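Local coordinates for protein minor fimbrium subunit Mfa5 (Porphyromonas gingivalis ATCC 33277, PDB 6TO1) that serves as an accessory subunit of the minor fimbriae, surface pili that mediate biofilm formation and adhesion to host cells and other oral bacteria, at residues Val128-Gln134 with Ile172-Asp178; Tyr356-Gly362 with Leu375-Thr380. All coordinates share one frame; numbering follows the deposited sequence.

Interaction 1 (Val128-Gln134 with Ile172-Asp178); sequences VVMVIDQ and IALVSYD
I172 meets V128, CG1 to CB at 4.3 Å, within a parallel strand pair of the von Willebrand factor A domain, joined by helix 143-160 as a beta-alpha-beta crossover. A173 carries the ladder on: its N bonds to V128 O, and its O accepts M130 N. L174 returns to the face of I172, and its CD1 packs against M130 CB and the end of I132. V175 belongs to the other face, which helix 209-220 covers; its CG2 touches V129 CG1 at 4.0 Å, while its N and O bond to M130 O and I132 N. At S176 the chemistry turns polar, with one water linking OG to Q134 OE1, which also accepts from T202 N. Y177 swings its ring across the first strand because CG sits between the backbone N and the carbonyl carbon (chi1 68°). D133 CA lies over one ring face, a CH-pi contact 3.9 Å from the centroid, and V131 CG1 is 3.8 Å from CD2. The hydroxyl bonds to T209. The D133 carboxylate, held by S135 and S234, lies about 4 Å from the magnesium bound at S135, S137 and T207; D133, S135 and S137 fit the DxSxS pattern of the metal-ion-dependent adhesion site. D178 lies alongside Q134: amide and carboxylate are nearly coplanar, and Q134 NE2 donates to D178 OD2 at 3.0 Å and 167°, an oxygen H182 NE2 also engages.

Interaction 2 (Tyr356-Gly362 with Leu375-Thr380); sequences YTIHTIG and LKLTAT. With PO4 (phosphate ion), chain D.
T360 turns its hydroxyl to the last turn of helix 369-378 and donates from OG1 to L375 O at 2.8 Å. That carbonyl is met from above its plane, 60° out of it, while A379 N reaches the same oxygen from the opposite face, so a side-chain bond and a helical backbone bond share one acceptor. The chi1 of 57° lodges OG1 between the backbone N and the carbonyl carbon and leaves CG2 to meet T378 CG2 at 4.0 Å. L375 points toward the strand, with CD1 3.7 Å from G362 CA.

At the other end T380 crosses I358 obliquely and binds it twice. T380 OG1 accepts I358 N at 2.9 Å in an almost straight bond (178°), and T380 N donates to I358 O at 2.8 Å. A water joins the same OG1 to Y356 O. I358 CG2 lies 3.5 Å from T378 O. On the outer side of the helix K376 runs extended to E382 and a phosphate, probably from the crystallisation liquor.

The contact fastens the first strand of the beta-alpha-beta unit 357-362, 369-378, 385-387 to its own helix: F385 lies against T360 and L375, I230 and L232 of strand 227-234 against I358 and L375, and helix 340-353 against T378.

How the interactions relate
Both contacts belong to the same six-stranded mixed sheet, with strand 227-234 lying between strands 126-133 and 357-362; their centres are 14 Å apart and their nearest atoms about 6 Å, so they do not touch. Interaction 1 joins neighbouring strands through a regular backbone ladder, is wholly buried, and changes from aliphatic to polar as it nears the magnesium. Interaction 2 sets a helix end on a strand, where threonine hydroxyls do much of the bonding; its T357 and T380 are partly exposed. L232 touches V131 and Y177 of the first contact and L375 of the second, linking them through strand 227-234.

Interaction 1 (Val128-Gln134 with Ile172-Asp178)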
loop_
_atom_site.group_PDB
_atom_site.type_symbol
_atom_site.label_atom_id
_atom_site.label_comp_id
_atom_site.label_asym_id
_atom_site.label_seq_id
_atom_site.Cartn_x
_atom_site.Cartn_y
_atom_site.Cartn_z
ATOM N N VAL A 128 2.268 -11.632 -19.273
ATOM C CA VAL A 128 3.512 -12.037 -19.929
ATOM C C VAL A 128 3.161 -12.952 -21.083
ATOM O O VAL A 128 2.349 -13.870 -20.918
ATOM C CB VAL A 128 4.454 -12.776 -18.956
ATOM C CG1 VAL A 128 5.726 -13.220 -19.654
ATOM C CG2 VAL A 128 4.726 -11.917 -17.733
ATOM N N VAL A 129 3.770 -12.719 -22.241
ATOM C CA VAL A 129 3.695 -13.661 -23.347
ATOM C C VAL A 129 5.094 -14.186 -23.601
ATOM O O VAL A 129 6.000 -13.417 -23.952
ATOM C CB VAL A 129 3.138 -13.052 -24.649
ATOM C CG1 VAL A 129 3.009 -14.194 -25.688
ATOM C CG2 VAL A 129 1.823 -12.359 -24.421
ATOM N N MET A 130 5.274 -15.488 -23.429
ATOM C CA MET A 130 6.530 -16.142 -23.741
ATOM C C MET A 130 6.472 -16.624 -25.181
ATOM O O MET A 130 5.463 -17.198 -25.609
ATOM C CB MET A 130 6.772 -17.318 -22.801
ATOM C CG MET A 130 6.974 -16.917 -21.355
ATOM S SD MET A 130 7.148 -18.372 -20.304
ATOM C CE MET A 130 8.749 -19.011 -20.796
ATOM N N VAL A 131 7.562 -16.391 -25.917
ATOM C CA VAL A 131 7.669 -16.718 -27.357
ATOM C C VAL A 131 8.942 -17.535 -27.552
ATOM O O VAL A 131 10.057 -17.006 -27.374
ATOM C CB VAL A 131 7.709 -15.439 -28.218
ATOM C CG1 VAL A 131 7.705 -15.760 -29.695
ATOM C CG2 VAL A 131 6.556 -14.524 -27.827
ATOM N N ILE A 132 8.797 -18.799 -27.965
ATOM C CA ILE A 132 9.928 -19.723 -28.025
ATOM C C ILE A 132 10.163 -20.185 -29.462
ATOM O O ILE A 132 9.266 -20.730 -30.109
ATOM C CB ILE A 132 9.747 -20.931 -27.081
ATOM C CG1 ILE A 132 9.347 -20.450 -25.678
ATOM C CG2 ILE A 132 11.041 -21.768 -27.010
ATOM C CD1 ILE A 132 9.270 -21.552 -24.622
ATOM N N ASP A 133 11.400 -19.978 -29.929
ATOM C CA ASP A 133 11.949 -20.464 -31.197
ATOM C C ASP A 133 12.114 -21.978 -31.140
ATOM O O ASP A 133 12.905 -22.473 -30.337
ATOM C CB ASP A 133 13.281 -19.737 -31.341
ATOM C CG ASP A 133 14.031 -20.024 -32.615
ATOM O OD1 ASP A 133 13.719 -20.966 -33.374
ATOM O OD2 ASP A 133 15.000 -19.269 -32.832
ATOM N N GLN A 134 11.333 -22.722 -31.935
ATOM C CA GLN A 134 11.545 -24.163 -32.114
ATOM C C GLN A 134 11.987 -24.484 -33.542
ATOM O O GLN A 134 11.626 -25.527 -34.105
ATOM C CB GLN A 134 10.291 -24.973 -31.726
ATOM C CG GLN A 134 9.053 -24.756 -32.550
ATOM C CD GLN A 134 7.963 -25.826 -32.292
ATOM O OE1 GLN A 134 7.896 -26.429 -31.224
ATOM N NE2 GLN A 134 7.122 -26.053 -33.283
ATOM N N ILE A 172 0.392 -15.835 -17.754
ATOM C CA ILE A 172 1.373 -16.157 -18.785
ATOM C C ILE A 172 0.651 -16.789 -19.963
ATOM O O ILE A 172 -0.153 -17.705 -19.781
ATOM C CB ILE A 172 2.471 -17.105 -18.271
ATOM C CG1 ILE A 172 3.265 -16.510 -17.113
ATOM C CG2 ILE A 172 3.476 -17.400 -19.400
ATOM C CD1 ILE A 172 4.269 -17.489 -16.498
ATOM N N ALA A 173 0.941 -16.305 -21.166
ATOM C CA ALA A 173 0.547 -16.921 -22.422
ATOM C C ALA A 173 1.800 -17.445 -23.126
ATOM O O ALA A 173 2.935 -17.064 -22.801
ATOM C CB ALA A 173 -0.189 -15.928 -23.322
ATOM N N LEU A 174 1.583 -18.355 -24.077
ATOM C CA LEU A 174 2.692 -19.087 -24.663
ATOM C C LEU A 174 2.538 -19.233 -26.166
ATOM O O LEU A 174 1.508 -19.709 -26.655
ATOM C CB LEU A 174 2.823 -20.468 -24.003
ATOM C CG LEU A 174 3.987 -21.321 -24.494
ATOM C CD1 LEU A 174 5.339 -20.679 -24.150
ATOM C CD2 LEU A 174 3.862 -22.747 -23.916
ATOM N N VAL A 175 3.590 -18.813 -26.875
ATOM C CA VAL A 175 3.727 -18.925 -28.318
ATOM C C VAL A 175 5.008 -19.707 -28.640
ATOM O O VAL A 175 6.057 -19.483 -28.032
ATOM C CB VAL A 175 3.791 -17.521 -28.972
ATOM C CG1 VAL A 175 4.081 -17.654 -30.468
ATOM C CG2 VAL A 175 2.504 -16.734 -28.751
ATOM N N SER A 176 4.935 -20.604 -29.613
ATOM C CA SER A 176 6.134 -21.180 -30.203
ATOM C C SER A 176 6.128 -20.811 -31.681
ATOM O O SER A 176 5.104 -20.400 -32.237
ATOM C CB SER A 176 6.206 -22.696 -30.028
ATOM O OG SER A 176 5.227 -23.339 -30.822
ATOM N N TYR A 177 7.287 -20.930 -32.326
ATOM C CA TYR A 177 7.293 -20.669 -33.736
ATOM C C TYR A 177 8.421 -21.417 -34.427
ATOM O O TYR A 177 9.476 -21.699 -33.851
ATOM C CB TYR A 177 7.397 -19.162 -34.059
ATOM C CG TYR A 177 8.726 -18.531 -33.701
ATOM C CD1 TYR A 177 9.740 -18.411 -34.637
ATOM C CD2 TYR A 177 8.957 -18.026 -32.436
ATOM C CE1 TYR A 177 10.939 -17.826 -34.319
ATOM C CE2 TYR A 177 10.152 -17.451 -32.116
ATOM C CZ TYR A 177 11.143 -17.343 -33.060
ATOM O OH TYR A 177 12.343 -16.738 -32.728
ATOM N N ASP A 178 8.152 -21.726 -35.681
ATOM C CA ASP A 178 9.142 -22.215 -36.631
ATOM C C ASP A 178 8.941 -21.392 -37.907
ATOM O O ASP A 178 9.164 -20.170 -37.908
ATOM C CB ASP A 178 9.003 -23.720 -36.861
ATOM C CG ASP A 178 7.565 -24.179 -37.013
ATOM O OD1 ASP A 178 6.983 -23.978 -38.106
ATOM O OD2 ASP A 178 7.019 -24.752 -36.014
HETATM O O HOH W 1 5.248 -26.096 -30.284
#

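Interaction 2 (Tyr356-Gly362 with Leu375-Thr380)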
loop_
_atom_site.group_PDB
_atom_site.type_symbol
_atom_site.label_atom_id
_atom_site.label_comp_id
_atom_site.label_asym_id
_atom_site.label_seq_id
_atom_site.Cartn_x
_atom_site.Cartn_y
_atom_site.Cartn_z
ATOM N N TYR A 356 4.679 -2.290 -24.519
ATOM C CA TYR A 356 5.097 -3.579 -24.000
ATOM C C TYR A 356 6.606 -3.586 -23.762
ATOM O O TYR A 356 7.369 -2.996 -24.528
ATOM C CB TYR A 356 4.731 -4.711 -24.959
ATOM C CG TYR A 356 3.290 -4.717 -25.439
ATOM C CD1 TYR A 356 2.279 -4.102 -24.703
ATOM C CD2 TYR A 356 2.947 -5.319 -26.631
ATOM C CE1 TYR A 356 0.962 -4.104 -25.137
ATOM C CE2 TYR A 356 1.631 -5.332 -27.073
ATOM C CZ TYR A 356 0.648 -4.697 -26.326
ATOM O OH TYR A 356 -0.652 -4.690 -26.736
ATOM N N THR A 357 7.031 -4.276 -22.704
ATOM C CA THR A 357 8.442 -4.485 -22.402
ATOM C C THR A 357 8.901 -5.763 -23.091
ATOM O O THR A 357 8.235 -6.796 -22.994
ATOM C CB THR A 357 8.651 -4.587 -20.889
ATOM O OG1 THR A 357 8.245 -3.359 -20.289
ATOM C CG2 THR A 357 10.097 -4.841 -20.557
ATOM N N ILE A 358 10.034 -5.694 -23.776
ATOM C CA ILE A 358 10.531 -6.826 -24.543
ATOM C C ILE A 358 11.835 -7.304 -23.939
ATOM O O ILE A 358 12.814 -6.550 -23.897
ATOM C CB ILE A 358 10.755 -6.493 -26.033
ATOM C CG1 ILE A 358 9.611 -5.647 -26.545
ATOM C CG2 ILE A 358 10.967 -7.783 -26.806
ATOM C CD1 ILE A 358 8.273 -6.281 -26.469
ATOM N N HIS A 359 11.865 -8.584 -23.566
ATOM C CA HIS A 359 13.060 -9.279 -23.122
ATOM C C HIS A 359 13.476 -10.293 -24.178
ATOM O O HIS A 359 12.626 -11.000 -24.734
ATOM C CB HIS A 359 12.814 -10.040 -21.825
ATOM C CG HIS A 359 12.084 -9.256 -20.790
ATOM N ND1 HIS A 359 12.724 -8.699 -19.702
ATOM C CD2 HIS A 359 10.774 -8.943 -20.664
ATOM C CE1 HIS A 359 11.834 -8.065 -18.959
ATOM N NE2 HIS A 359 10.642 -8.209 -19.513
ATOM N N THR A 360 14.768 -10.392 -24.445
ATOM C CA THR A 360 15.231 -11.404 -25.381
ATOM C C THR A 360 16.338 -12.204 -24.717
ATOM O O THR A 360 17.149 -11.677 -23.960
ATOM C CB THR A 360 15.741 -10.814 -26.708
ATOM O OG1 THR A 360 16.787 -9.879 -26.424
ATOM C CG2 THR A 360 14.632 -10.116 -27.446
ATOM N N ILE A 361 16.384 -13.485 -25.046
ATOM C CA ILE A 361 17.338 -14.417 -24.460
ATOM C C ILE A 361 17.961 -15.172 -25.614
ATOM O O ILE A 361 17.249 -15.808 -26.390
ATOM C CB ILE A 361 16.657 -15.381 -23.471
ATOM C CG1 ILE A 361 15.916 -14.586 -22.403
ATOM C CG2 ILE A 361 17.672 -16.313 -22.877
ATOM C CD1 ILE A 361 15.086 -15.470 -21.488
ATOM N N GLY A 362 19.287 -15.117 -25.730
ATOM C CA GLY A 362 19.971 -15.675 -26.876
ATOM C C GLY A 362 20.565 -17.031 -26.546
ATOM O O GLY A 362 21.436 -17.141 -25.684
ATOM N N LEU A 375 19.026 -9.636 -31.436
ATOM C CA LEU A 375 18.214 -9.781 -30.229
ATOM C C LEU A 375 18.372 -8.593 -29.282
ATOM O O LEU A 375 17.419 -8.223 -28.601
ATOM C CB LEU A 375 18.555 -11.099 -29.521
ATOM C CG LEU A 375 18.106 -12.360 -30.301
ATOM C CD1 LEU A 375 18.675 -13.582 -29.589
ATOM C CD2 LEU A 375 16.609 -12.455 -30.380
ATOM N N LYS A 376 19.546 -7.970 -29.233
ATOM C CA LYS A 376 19.683 -6.783 -28.401
ATOM C C LYS A 376 18.769 -5.662 -28.883
ATOM O O LYS A 376 18.155 -4.964 -28.073
ATOM C CB LYS A 376 21.133 -6.298 -28.381
ATOM C CG LYS A 376 22.047 -7.121 -27.551
ATOM C CD LYS A 376 23.506 -6.563 -27.615
ATOM C CE LYS A 376 24.478 -7.542 -27.021
ATOM N NZ LYS A 376 25.825 -6.912 -26.976
ATOM N N LEU A 377 18.663 -5.474 -30.205
ATOM C CA LEU A 377 17.835 -4.398 -30.736
ATOM C C LEU A 377 16.348 -4.731 -30.653
ATOM O O LEU A 377 15.513 -3.825 -30.681
ATOM C CB LEU A 377 18.238 -4.110 -32.185
ATOM C CG LEU A 377 19.591 -3.426 -32.376
ATOM C CD1 LEU A 377 19.785 -3.038 -33.861
ATOM C CD2 LEU A 377 19.761 -2.212 -31.518
ATOM N N THR A 378 16.005 -6.030 -30.639
ATOM C CA THR A 378 14.639 -6.484 -30.499
ATOM C C THR A 378 14.129 -6.216 -29.085
ATOM O O THR A 378 12.967 -5.828 -28.898
ATOM C CB THR A 378 14.562 -7.989 -30.810
ATOM O OG1 THR A 378 15.071 -8.266 -32.117
ATOM C CG2 THR A 378 13.151 -8.482 -30.735
ATOM N N ALA A 379 15.013 -6.342 -28.090
ATOM C CA ALA A 379 14.648 -6.089 -26.708
ATOM C C ALA A 379 14.423 -4.598 -26.465
ATOM O O ALA A 379 14.795 -3.741 -27.272
ATOM C CB ALA A 379 15.742 -6.582 -25.766
ATOM N N THR A 380 13.821 -4.296 -25.314
ATOM C CA THR A 380 13.550 -2.909 -24.951
ATOM C C THR A 380 14.826 -2.083 -24.941
ATOM O O THR A 380 14.830 -0.927 -25.382
ATOM C CB THR A 380 12.876 -2.861 -23.584
ATOM O OG1 THR A 380 11.499 -3.226 -23.729
ATOM C CG2 THR A 380 12.922 -1.455 -22.970
HETATM P P PO4 D . 27.816 -9.762 -28.768
HETATM O O1 PO4 D . 27.074 -10.318 -27.572
HETATM O O2 PO4 D . 27.332 -8.364 -29.087
HETATM O O3 PO4 D . 29.294 -9.642 -28.476
HETATM O O4 PO4 D . 27.607 -10.646 -29.973
HETATM O O HOH W 2 9.737 -1.451 -24.320
#